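Side-chain contacts in type I polyketide synthase PikAII (Streptomyces venezuelae, PDB 3QP9), which carries a C2-type ketoreductase domain that probably epimerises the alpha-methyl centre of a polyketide intermediate rather than reducing its ketone: residues 150-155 and 209-214; 188-193 and 502-507; 216-221 and 228-233. All coordinates share one frame; numbering follows the deposited sequence.

Contact 1. Residues 150-155 and 209-214; sequences PLWCVT and TTVLAG
In the Rossmann-like half that precedes the catalytic half of a polyketide synthase ketoreductase, helices lie against a central sheet, and here Trp152 of strand 151-156 fills the interface with Val211 and Leu212 of helix 202-212. Trp152 is the residue of 150-155 that makes the contact. Its CG stands anti to the carbonyl carbon (chi1 -73°), which carries the ring out from the sheet between Leu111 on one neighbouring strand and Ile194 on the other.

Leu212 comes over a face of the indole. Its branch CD2 is 3.6 Å from the centroid of the Trp152 five-membered ring and only 19° off the ring normal, a CH-pi contact. CD2 sits closest to Trp152 CG, at 3.4 Å, so it presses near the root of the ring rather than over the middle of the whole indole. The leucine in turn touches Leu48.

Val211 takes the benzo end. Its CG1 meets the ring obliquely, 3.4 Å from Trp152 CZ3, in tight van der Waals contact with that end. The oxygen of Val211 lies near the same end, and it accepts within its own segment: Gly214, whose positive phi turns the chain out of the helix, donates its N to Val211 O at 3.0 Å, while Trp152 CH2 lies 3.9 Å from that same Val211 O.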
ATOM      1  N   PRO A 150       9.103  18.886  11.189  1.00 33.54           N
ATOM      2  CA  PRO A 150       8.785  17.716  10.347  1.00 32.83           C
ATOM      3  C   PRO A 150       8.443  16.441  11.134  1.00 30.18           C
ATOM      4  O   PRO A 150       9.152  16.078  12.100  1.00 30.61           O
ATOM      5  CB  PRO A 150      10.080  17.499   9.554  1.00 32.35           C
ATOM      6  CG  PRO A 150      11.165  17.967  10.478  1.00 33.90           C
ATOM      7  CD  PRO A 150      10.566  19.104  11.295  1.00 32.89           C
ATOM      8  N   LEU A 151       7.389  15.775  10.691  1.00 28.34           N
ATOM      9  CA  LEU A 151       6.955  14.511  11.261  1.00 27.14           C
ATOM     10  C   LEU A 151       7.667  13.319  10.585  1.00 25.41           C
ATOM     11  O   LEU A 151       7.526  13.130   9.358  1.00 26.38           O
ATOM     12  CB  LEU A 151       5.492  14.273  10.920  1.00 26.51           C
ATOM     13  CG  LEU A 151       4.804  12.963  11.435  1.00 28.58           C
ATOM     14  CD1 LEU A 151       5.138  12.584  12.960  1.00 28.15           C
ATOM     15  CD2 LEU A 151       3.285  12.933  11.215  1.00 29.19           C
ATOM     16  N   TRP A 152       8.297  12.479  11.362  1.00 25.42           N
ATOM     17  CA  TRP A 152       8.832  11.222  10.759  1.00 23.05           C
ATOM     18  C   TRP A 152       8.087   9.993  11.342  1.00 26.95           C
ATOM     19  O   TRP A 152       7.957   9.883  12.580  1.00 27.55           O
ATOM     20  CB  TRP A 152      10.303  11.138  11.037  1.00 23.33           C
ATOM     21  CG  TRP A 152      11.148  12.084  10.240  1.00 23.41           C
ATOM     22  CD1 TRP A 152      11.425  13.416  10.545  1.00 27.03           C
ATOM     23  CD2 TRP A 152      11.822  11.802   9.016  1.00 20.03           C
ATOM     24  NE1 TRP A 152      12.279  13.937   9.596  1.00 29.04           N
ATOM     25  CE2 TRP A 152      12.547  12.962   8.657  1.00 25.61           C
ATOM     26  CE3 TRP A 152      11.971  10.638   8.238  1.00 24.49           C
ATOM     27  CZ2 TRP A 152      13.326  13.033   7.468  1.00 27.56           C
ATOM     28  CZ3 TRP A 152      12.746  10.674   7.101  1.00 23.67           C
ATOM     29  CH2 TRP A 152      13.469  11.851   6.746  1.00 24.26           C
ATOM     30  N   CYS A 153       7.626   9.057  10.487  1.00 28.41           N
ATOM     31  CA  CYS A 153       6.896   7.863  10.995  1.00 28.57           C
ATOM     32  C   CYS A 153       7.758   6.655  10.820  1.00 28.88           C
ATOM     33  O   CYS A 153       8.217   6.392   9.744  1.00 27.78           O
ATOM     34  CB  CYS A 153       5.544   7.663  10.254  1.00 27.42           C
ATOM     35  SG  CYS A 153       4.371   9.007  10.603  1.00 31.89           S
ATOM     36  N   VAL A 154       8.023   5.949  11.899  1.00 29.02           N
ATOM     37  CA  VAL A 154       8.915   4.807  11.860  1.00 29.73           C
ATOM     38  C   VAL A 154       8.127   3.523  11.922  1.00 31.51           C
ATOM     39  O   VAL A 154       7.207   3.394  12.754  1.00 33.75           O
ATOM     40  CB  VAL A 154       9.957   4.922  12.968  1.00 31.82           C
ATOM     41  CG1 VAL A 154      10.862   3.678  13.032  1.00 29.86           C
ATOM     42  CG2 VAL A 154      10.866   6.198  12.716  1.00 34.04           C
ATOM     43  N   THR A 155       8.446   2.550  11.023  1.00 30.24           N
ATOM     44  CA  THR A 155       7.800   1.268  11.040  1.00 28.99           C
ATOM     45  C   THR A 155       8.888   0.212  11.215  1.00 29.95           C
ATOM     46  O   THR A 155      10.048   0.542  11.215  1.00 28.63           O
ATOM     47  CB  THR A 155       7.042   0.992   9.700  1.00 28.69           C
ATOM     48  OG1 THR A 155       7.985   1.111   8.593  1.00 28.63           O
ATOM     49  CG2 THR A 155       5.827   1.960   9.531  1.00 30.65           C
ATOM     50  N   THR A 209      18.802   7.705  13.092  1.00 35.49           N
ATOM     51  CA  THR A 209      19.149   9.101  13.435  1.00 35.36           C
ATOM     52  C   THR A 209      19.920   9.838  12.336  1.00 35.01           C
ATOM     53  O   THR A 209      19.687  10.992  12.158  1.00 33.96           O
ATOM     54  CB  THR A 209      19.845   9.257  14.828  1.00 36.63           C
ATOM     55  OG1 THR A 209      21.104   8.601  14.798  1.00 35.54           O
ATOM     56  CG2 THR A 209      19.047   8.589  15.876  1.00 35.64           C
ATOM     57  N   THR A 210      20.752   9.151  11.514  1.00 34.93           N
ATOM     58  CA  THR A 210      21.360   9.824  10.359  1.00 34.07           C
ATOM     59  C   THR A 210      20.286  10.277   9.376  1.00 31.80           C
ATOM     60  O   THR A 210      20.417  11.364   8.742  1.00 31.51           O
ATOM     61  CB  THR A 210      22.323   8.905   9.645  1.00 34.72           C
ATOM     62  OG1 THR A 210      23.378   8.576  10.568  1.00 41.21           O
ATOM     63  CG2 THR A 210      22.872   9.605   8.362  1.00 36.16           C
ATOM     64  N   VAL A 211      19.218   9.486   9.250  1.00 28.92           N
ATOM     65  CA  VAL A 211      18.092   9.914   8.358  1.00 29.39           C
ATOM     66  C   VAL A 211      17.334  11.126   8.936  1.00 28.53           C
ATOM     67  O   VAL A 211      17.073  12.128   8.218  1.00 29.45           O
ATOM     68  CB  VAL A 211      17.095   8.763   8.086  1.00 29.57           C
ATOM     69  CG1 VAL A 211      15.878   9.302   7.214  1.00 30.84           C
ATOM     70  CG2 VAL A 211      17.829   7.533   7.486  1.00 30.35           C
ATOM     71  N   LEU A 212      17.028  11.085  10.220  1.00 28.94           N
ATOM     72  CA  LEU A 212      16.319  12.216  10.845  1.00 30.65           C
ATOM     73  C   LEU A 212      17.095  13.511  10.746  1.00 33.15           C
ATOM     74  O   LEU A 212      16.502  14.615  10.765  1.00 30.28           O
ATOM     75  CB  LEU A 212      16.078  11.953  12.321  1.00 30.33           C
ATOM     76  CG  LEU A 212      15.300  10.686  12.467  1.00 29.82           C
ATOM     77  CD1 LEU A 212      15.223  10.248  13.925  1.00 30.57           C
ATOM     78  CD2 LEU A 212      13.886  10.902  11.820  1.00 25.06           C
ATOM     79  N   ALA A 213      18.421  13.409  10.681  1.00 35.63           N
ATOM     80  CA  ALA A 213      19.224  14.618  10.613  1.00 38.09           C
ATOM     81  C   ALA A 213      19.054  15.409   9.297  1.00 40.48           C
ATOM     82  O   ALA A 213      19.503  16.535   9.204  1.00 39.89           O
ATOM     83  CB  ALA A 213      20.720  14.330  10.947  1.00 37.52           C
ATOM     84  N   GLY A 214      18.411  14.803   8.284  1.00 40.14           N
ATOM     85  CA  GLY A 214      18.097  15.503   7.050  1.00 40.12           C
ATOM     86  C   GLY A 214      19.232  15.593   6.065  1.00 41.51           C
ATOM     87  O   GLY A 214      19.092  16.247   5.060  1.00 45.59           O
TER

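Contact 2. Residues 188-193 and 502-507; sequences ERWGGL and TARPGT
Leaving helix 493-501, the chain runs through Thr502 and Ala503 to Arg504, the residue that reaches across to Trp190 and Gly191. Thr502 still looks back to the helix, its OG1 bonded to Pro498 O. At Arg504 the side chain starts with CG anti to the backbone N and then turns sharply about the CB-CG bond (chi2 74°), which swings the guanidinium onto the backbone of the other segment. NH2 donates to Trp190 O at 2.8 Å in a fairly straight bond, with the acceptor close to the guanidinium plane and the donor tilted 29° from the carbonyl plane. NH1 makes a weak hydrogen bond to Gly191 O at 3.3 Å, again at the guanidinium edge; its stronger partner is the carboxylate of Asp219, in a salt bridge. A further weak bond runs from NH2 to Pro187 O.

The two carbonyls belong to the start of strand 190-196, a parallel strand of the Rossmann-like structural half of the ketoreductase, so a loop some 300 residues later in the chain is tied back to it. The indole of Trp190 also takes part: its CD1 lies over a face of the guanidinium, 3.7 Å from Arg504 NH1, while NH1 sits at the indole edge, the two planes 61° apart. Ala182 and Ala183 of helix 170-185 and Leu151 of the neighbouring strand 151-156 pack round that indole. Beyond Pro505 and Gly506 the loop moves off to Thr507, whose OG1 hydrogen-bonds to Glu218 OE1.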
ATOM      1  N   GLU A 188       5.054  20.986   3.880  1.00 33.69           N
ATOM      2  CA  GLU A 188       5.925  21.778   4.714  1.00 35.35           C
ATOM      3  C   GLU A 188       6.182  21.094   6.064  1.00 35.30           C
ATOM      4  O   GLU A 188       7.111  21.440   6.778  1.00 35.14           O
ATOM      5  CB  GLU A 188       5.304  23.237   4.870  1.00 35.70           C
ATOM      6  CG  GLU A 188       3.996  23.366   5.830  1.00 41.50           C
ATOM      7  CD  GLU A 188       2.751  22.408   5.501  1.00 46.53           C
ATOM      8  OE1 GLU A 188       2.552  21.933   4.366  1.00 44.38           O
ATOM      9  OE2 GLU A 188       1.926  22.141   6.410  1.00 52.25           O
ATOM     10  N   ARG A 189       5.323  20.150   6.452  1.00 34.51           N
ATOM     11  CA  ARG A 189       5.473  19.545   7.787  1.00 34.65           C
ATOM     12  C   ARG A 189       5.661  18.021   7.812  1.00 31.94           C
ATOM     13  O   ARG A 189       5.707  17.426   8.854  1.00 30.24           O
ATOM     14  CB  ARG A 189       4.356  19.969   8.729  1.00 34.85           C
ATOM     15  CG  ARG A 189       2.928  19.840   8.145  1.00 38.31           C
ATOM     16  CD  ARG A 189       1.932  19.897   9.246  1.00 42.99           C
ATOM     17  NE  ARG A 189       0.556  19.629   8.841  1.00 43.38           N
ATOM     18  CZ  ARG A 189      -0.157  18.599   9.277  1.00 39.32           C
ATOM     19  NH1 ARG A 189      -1.422  18.439   8.880  1.00 37.70           N
ATOM     20  NH2 ARG A 189       0.404  17.759  10.134  1.00 36.56           N
ATOM     21  N   TRP A 190       5.816  17.418   6.638  1.00 33.39           N
ATOM     22  CA  TRP A 190       6.142  15.982   6.502  1.00 29.79           C
ATOM     23  C   TRP A 190       7.661  15.723   6.381  1.00 29.89           C
ATOM     24  O   TRP A 190       8.347  16.273   5.509  1.00 27.45           O
ATOM     25  CB  TRP A 190       5.340  15.395   5.321  1.00 30.71           C
ATOM     26  CG  TRP A 190       5.492  13.839   5.292  1.00 26.84           C
ATOM     27  CD1 TRP A 190       6.311  13.116   4.481  1.00 30.32           C
ATOM     28  CD2 TRP A 190       4.808  12.901   6.125  1.00 26.53           C
ATOM     29  NE1 TRP A 190       6.169  11.726   4.736  1.00 24.94           N
ATOM     30  CE2 TRP A 190       5.255  11.581   5.750  1.00 28.78           C
ATOM     31  CE3 TRP A 190       3.865  13.031   7.136  1.00 29.30           C
ATOM     32  CZ2 TRP A 190       4.804  10.432   6.394  1.00 24.95           C
ATOM     33  CZ3 TRP A 190       3.355  11.900   7.758  1.00 28.84           C
ATOM     34  CH2 TRP A 190       3.844  10.572   7.364  1.00 32.78           C
ATOM     35  N   GLY A 191       8.187  14.906   7.282  1.00 27.52           N
ATOM     36  CA  GLY A 191       9.601  14.603   7.276  1.00 26.72           C
ATOM     37  C   GLY A 191       9.726  13.373   6.397  1.00 25.24           C
ATOM     38  O   GLY A 191      10.206  13.452   5.251  1.00 24.39           O
ATOM     39  N   GLY A 192       9.229  12.266   6.861  1.00 23.12           N
ATOM     40  CA  GLY A 192       9.385  11.027   6.026  1.00 23.25           C
ATOM     41  C   GLY A 192       8.987   9.748   6.651  1.00 24.65           C
ATOM     42  O   GLY A 192       8.415   9.742   7.694  1.00 25.26           O
ATOM     43  N   LEU A 193       9.477   8.625   6.059  1.00 24.70           N
ATOM     44  CA  LEU A 193       9.064   7.331   6.500  1.00 24.78           C
ATOM     45  C   LEU A 193      10.314   6.558   6.603  1.00 23.77           C
ATOM     46  O   LEU A 193      11.186   6.711   5.766  1.00 24.94           O
ATOM     47  CB  LEU A 193       8.155   6.670   5.467  1.00 25.27           C
ATOM     48  CG  LEU A 193       6.731   7.173   5.345  1.00 24.49           C
ATOM     49  CD1 LEU A 193       6.075   6.995   3.904  1.00 18.98           C
ATOM     50  CD2 LEU A 193       5.819   6.406   6.435  1.00 21.70           C
ATOM     51  N   THR A 502       5.262  19.449  -7.842  1.00 38.42           N
ATOM     52  CA  THR A 502       4.933  20.885  -7.814  1.00 41.97           C
ATOM     53  C   THR A 502       4.866  21.384  -6.365  1.00 40.48           C
ATOM     54  O   THR A 502       5.384  22.452  -6.075  1.00 41.89           O
ATOM     55  CB  THR A 502       3.694  21.286  -8.717  1.00 43.26           C
ATOM     56  OG1 THR A 502       3.996  21.029 -10.108  1.00 46.68           O
ATOM     57  CG2 THR A 502       3.364  22.789  -8.629  1.00 45.21           C
ATOM     58  N   ALA A 503       4.270  20.614  -5.465  1.00 38.91           N
ATOM     59  CA  ALA A 503       4.184  21.015  -4.056  1.00 39.80           C
ATOM     60  C   ALA A 503       5.263  20.439  -3.150  1.00 38.52           C
ATOM     61  O   ALA A 503       5.691  21.066  -2.175  1.00 36.38           O
ATOM     62  CB  ALA A 503       2.810  20.655  -3.495  1.00 41.40           C
ATOM     63  N   ARG A 504       5.715  19.236  -3.482  1.00 34.88           N
ATOM     64  CA  ARG A 504       6.598  18.538  -2.598  1.00 33.93           C
ATOM     65  C   ARG A 504       7.787  18.045  -3.428  1.00 33.48           C
ATOM     66  O   ARG A 504       7.588  17.253  -4.302  1.00 31.34           O
ATOM     67  CB  ARG A 504       5.791  17.327  -2.014  1.00 34.65           C
ATOM     68  CG  ARG A 504       6.605  16.255  -1.322  1.00 29.82           C
ATOM     69  CD  ARG A 504       7.072  16.747  -0.001  1.00 28.95           C
ATOM     70  NE  ARG A 504       7.838  15.758   0.679  1.00 27.89           N
ATOM     71  CZ  ARG A 504       8.211  15.802   1.973  1.00 31.39           C
ATOM     72  NH1 ARG A 504       8.908  14.752   2.467  1.00 32.55           N
ATOM     73  NH2 ARG A 504       7.882  16.832   2.774  1.00 32.04           N
ATOM     74  N   PRO A 505       9.020  18.530  -3.149  1.00 34.03           N
ATOM     75  CA  PRO A 505      10.198  17.843  -3.805  1.00 33.55           C
ATOM     76  C   PRO A 505      10.335  16.393  -3.348  1.00 31.07           C
ATOM     77  O   PRO A 505       9.954  16.055  -2.236  1.00 30.76           O
ATOM     78  CB  PRO A 505      11.429  18.632  -3.316  1.00 33.86           C
ATOM     79  CG  PRO A 505      10.875  19.818  -2.527  1.00 37.32           C
ATOM     80  CD  PRO A 505       9.390  19.714  -2.342  1.00 33.72           C
ATOM     81  N   GLY A 506      10.885  15.529  -4.196  1.00 28.64           N
ATOM     82  CA  GLY A 506      11.183  14.194  -3.733  1.00 27.15           C
ATOM     83  C   GLY A 506      12.049  13.507  -4.715  1.00 26.51           C
ATOM     84  O   GLY A 506      12.420  14.064  -5.779  1.00 27.32           O
ATOM     85  N   THR A 507      12.359  12.279  -4.388  1.00 26.17           N
ATOM     86  CA  THR A 507      13.402  11.576  -5.157  1.00 25.34           C
ATOM     87  C   THR A 507      12.902  10.236  -5.670  1.00 23.82           C
ATOM     88  O   THR A 507      13.664   9.417  -6.277  1.00 23.92           O
ATOM     89  CB  THR A 507      14.595  11.248  -4.271  1.00 24.68           C
ATOM     90  OG1 THR A 507      14.121  10.553  -3.095  1.00 29.14           O
ATOM     91  CG2 THR A 507      15.422  12.503  -3.845  1.00 26.00           C
TER

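Contact 3. Residues 216-221 and 228-233; sequences TGEDQV and LLARRL
The guanidinium of Arg232 and the carboxylate of Glu218 meet edge to edge, their planes 25° apart, in an end-on salt bridge with one nitrogen for each oxygen. The methyl of Ala230 lies over one face of the carboxylate, 3.4 Å from Glu218 OE1. NH1 of Arg232 lies 2.6 Å from Glu218 OE2 in an almost straight bond, and NH2 of Arg232 is 2.9 Å from Glu218 OE1. Both oxygens are met on their syn side, though the nitrogens stand well out of the carboxylate plane. NH2 has a second acceptor, Arg231 O at 3.1 Å, approached from above that carbonyl's plane; with three bonds the guanidinium is fixed in rotation. Bends at chi2 in both residues bring the groups together.

Thr216 OG1 accepts from Glu218 N at 3.0 Å, an ST turn just ahead of the strand. The strands themselves form a beta hairpin: Val221 and Ala230 are an antiparallel non-hydrogen-bonded pair, and next to it Arg231 N donates to Gln220 O at 3.1 Å.

Val221 CG1 and Leu228 CD2 touch at 4.1 Å, and both side chains pack on Val211 of helix 202-212. Gln220 rests on Trp176 and Arg180 of helix 170-185. Strand 220-224 pairs with strand 190-196, whereas Arg231 lies against Ile32 and Trp34 of strand 29-36.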
ATOM      1  N   THR A 216      20.322  12.992   4.224  1.00 37.53           N
ATOM      2  CA  THR A 216      20.346  11.986   3.140  1.00 37.09           C
ATOM      3  C   THR A 216      19.676  12.506   1.873  1.00 36.42           C
ATOM      4  O   THR A 216      19.957  12.015   0.790  1.00 36.14           O
ATOM      5  CB  THR A 216      19.732  10.658   3.502  1.00 37.04           C
ATOM      6  OG1 THR A 216      18.326  10.836   3.655  1.00 31.98           O
ATOM      7  CG2 THR A 216      20.350  10.164   4.789  1.00 37.67           C
ATOM      8  N   GLY A 217      18.846  13.522   2.019  1.00 34.93           N
ATOM      9  CA  GLY A 217      18.043  14.055   0.909  1.00 33.50           C
ATOM     10  C   GLY A 217      16.911  13.069   0.618  1.00 33.34           C
ATOM     11  O   GLY A 217      16.220  13.207  -0.389  1.00 34.79           O
ATOM     12  N   GLU A 218      16.710  12.050   1.450  1.00 29.44           N
ATOM     13  CA  GLU A 218      15.687  11.056   1.106  1.00 27.80           C
ATOM     14  C   GLU A 218      14.508  11.141   2.097  1.00 27.96           C
ATOM     15  O   GLU A 218      14.643  11.641   3.209  1.00 30.26           O
ATOM     16  CB  GLU A 218      16.332   9.669   1.076  1.00 27.55           C
ATOM     17  CG  GLU A 218      17.459   9.497   0.043  1.00 30.64           C
ATOM     18  CD  GLU A 218      16.987   9.425  -1.396  1.00 26.59           C
ATOM     19  OE1 GLU A 218      15.783   9.191  -1.714  1.00 27.16           O
ATOM     20  OE2 GLU A 218      17.802   9.612  -2.276  1.00 31.52           O
ATOM     21  N   ASP A 219      13.319  10.747   1.691  1.00 26.61           N
ATOM     22  CA  ASP A 219      12.152  10.702   2.646  1.00 26.87           C
ATOM     23  C   ASP A 219      11.425   9.370   2.672  1.00 22.70           C
ATOM     24  O   ASP A 219      10.455   9.230   3.336  1.00 23.83           O
ATOM     25  CB  ASP A 219      11.179  11.867   2.448  1.00 26.12           C
ATOM     26  CG  ASP A 219      10.452  11.807   1.110  1.00 27.02           C
ATOM     27  OD1 ASP A 219      10.841  10.941   0.294  1.00 30.01           O
ATOM     28  OD2 ASP A 219       9.513  12.650   0.846  1.00 29.47           O
ATOM     29  N   GLN A 220      12.001   8.283   2.074  1.00 24.58           N
ATOM     30  CA  GLN A 220      11.352   6.994   2.085  1.00 22.04           C
ATOM     31  C   GLN A 220      12.508   6.065   2.160  1.00 23.27           C
ATOM     32  O   GLN A 220      13.082   5.669   1.153  1.00 20.98           O
ATOM     33  CB  GLN A 220      10.538   6.693   0.759  1.00 24.30           C
ATOM     34  CG  GLN A 220       9.356   7.638   0.606  1.00 28.27           C
ATOM     35  CD  GLN A 220       8.439   7.400  -0.606  1.00 30.27           C
ATOM     36  OE1 GLN A 220       7.873   8.391  -1.197  1.00 30.78           O
ATOM     37  NE2 GLN A 220       8.126   6.194  -0.854  1.00 23.31           N
ATOM     38  N   VAL A 221      12.829   5.693   3.372  1.00 23.24           N
ATOM     39  CA  VAL A 221      14.101   5.029   3.683  1.00 23.56           C
ATOM     40  C   VAL A 221      13.880   3.748   4.427  1.00 22.17           C
ATOM     41  O   VAL A 221      13.088   3.676   5.353  1.00 23.79           O
ATOM     42  CB  VAL A 221      15.071   5.978   4.459  1.00 22.90           C
ATOM     43  CG1 VAL A 221      16.406   5.361   4.656  1.00 24.30           C
ATOM     44  CG2 VAL A 221      15.248   7.318   3.732  1.00 23.85           C
ATOM     45  N   LEU A 228      21.727   2.170   4.680  1.00 30.55           N
ATOM     46  CA  LEU A 228      20.457   2.806   4.264  1.00 27.96           C
ATOM     47  C   LEU A 228      20.114   2.519   2.801  1.00 26.56           C
ATOM     48  O   LEU A 228      21.052   2.446   1.915  1.00 28.22           O
ATOM     49  CB  LEU A 228      20.517   4.301   4.527  1.00 28.54           C
ATOM     50  CG  LEU A 228      20.846   4.798   5.917  1.00 29.69           C
ATOM     51  CD1 LEU A 228      21.115   6.282   5.886  1.00 31.96           C
ATOM     52  CD2 LEU A 228      19.671   4.450   6.873  1.00 29.53           C
ATOM     53  N   LEU A 229      18.827   2.282   2.549  1.00 26.03           N
ATOM     54  CA  LEU A 229      18.239   2.128   1.205  1.00 24.19           C
ATOM     55  C   LEU A 229      17.071   3.113   0.950  1.00 23.43           C
ATOM     56  O   LEU A 229      16.299   3.376   1.837  1.00 23.59           O
ATOM     57  CB  LEU A 229      17.713   0.709   0.968  1.00 25.77           C
ATOM     58  CG  LEU A 229      18.808  -0.365   1.016  1.00 23.54           C
ATOM     59  CD1 LEU A 229      19.019  -0.849   2.510  1.00 28.65           C
ATOM     60  CD2 LEU A 229      18.599  -1.656   0.089  1.00 27.86           C
ATOM     61  N   ALA A 230      16.948   3.643  -0.272  1.00 22.97           N
ATOM     62  CA  ALA A 230      15.947   4.611  -0.565  1.00 21.11           C
ATOM     63  C   ALA A 230      15.066   4.147  -1.713  1.00 22.72           C
ATOM     64  O   ALA A 230      15.518   3.516  -2.706  1.00 26.12           O
ATOM     65  CB  ALA A 230      16.607   5.970  -0.921  1.00 22.97           C
ATOM     66  N   ARG A 231      13.802   4.467  -1.581  1.00 22.76           N
ATOM     67  CA  ARG A 231      12.744   3.996  -2.485  1.00 21.04           C
ATOM     68  C   ARG A 231      12.709   4.691  -3.851  1.00 19.91           C
ATOM     69  O   ARG A 231      12.753   5.970  -3.961  1.00 24.33           O
ATOM     70  CB  ARG A 231      11.392   4.147  -1.779  1.00 20.08           C
ATOM     71  CG  ARG A 231      10.195   3.392  -2.479  1.00 17.53           C
ATOM     72  CD  ARG A 231       9.089   3.164  -1.373  1.00 19.21           C
ATOM     73  NE  ARG A 231       7.866   2.575  -2.006  1.00 20.11           N
ATOM     74  CZ  ARG A 231       6.914   3.261  -2.651  1.00 19.47           C
ATOM     75  NH1 ARG A 231       5.839   2.595  -3.145  1.00 25.40           N
ATOM     76  NH2 ARG A 231       7.054   4.545  -2.949  1.00 20.84           N
ATOM     77  N   ARG A 232      12.607   3.890  -4.882  1.00 20.65           N
ATOM     78  CA  ARG A 232      12.665   4.408  -6.276  1.00 22.24           C
ATOM     79  C   ARG A 232      11.626   3.680  -7.111  1.00 23.90           C
ATOM     80  O   ARG A 232      11.539   2.454  -7.014  1.00 24.35           O
ATOM     81  CB  ARG A 232      14.109   4.067  -6.866  1.00 22.33           C
ATOM     82  CG  ARG A 232      15.251   4.886  -6.268  1.00 20.16           C
ATOM     83  CD  ARG A 232      15.025   6.437  -6.551  1.00 24.15           C
ATOM     84  NE  ARG A 232      16.225   7.203  -6.120  1.00 26.15           N
ATOM     85  CZ  ARG A 232      16.369   7.712  -4.910  1.00 27.11           C
ATOM     86  NH1 ARG A 232      17.440   8.412  -4.598  1.00 27.75           N
ATOM     87  NH2 ARG A 232      15.411   7.509  -4.009  1.00 25.70           N
ATOM     88  N   LEU A 233      10.868   4.379  -7.940  1.00 23.53           N
ATOM     89  CA  LEU A 233      10.094   3.749  -9.026  1.00 23.59           C
ATOM     90  C   LEU A 233      10.920   3.685 -10.285  1.00 24.44           C
ATOM     91  O   LEU A 233      11.416   4.696 -10.752  1.00 25.11           O
ATOM     92  CB  LEU A 233       8.809   4.556  -9.249  1.00 23.20           C
ATOM     93  CG  LEU A 233       7.919   3.937 -10.333  1.00 22.86           C
ATOM     94  CD1 LEU A 233       7.221   2.770  -9.564  1.00 22.87           C
ATOM     95  CD2 LEU A 233       6.926   5.049 -10.732  1.00 27.42           C
TER

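In the fold
All three contacts lie on the same side of the chain's centre, their centres 11 to 12 Å apart. Contact 1 is buried and wholly apolar, a helix against a strand. Contact 2 is also buried but polar, an arginine from a late loop bonded to one strand carbonyl and weakly to the next. Contact 3, partly buried, mixes hairpin pairing with a salt bridge. Contacts 1 and 2 sit on neighbouring parallel strands: Leu151 O and Gly191 N are 2.8 Å apart. Contacts 1 and 3 meet through apolar side chains, Val211 CG2 being 3.6 Å from Leu228 CD2. Between contacts 2 and 3 the link is mostly polar, as residues 502-507 reach both Asp219 and Glu218.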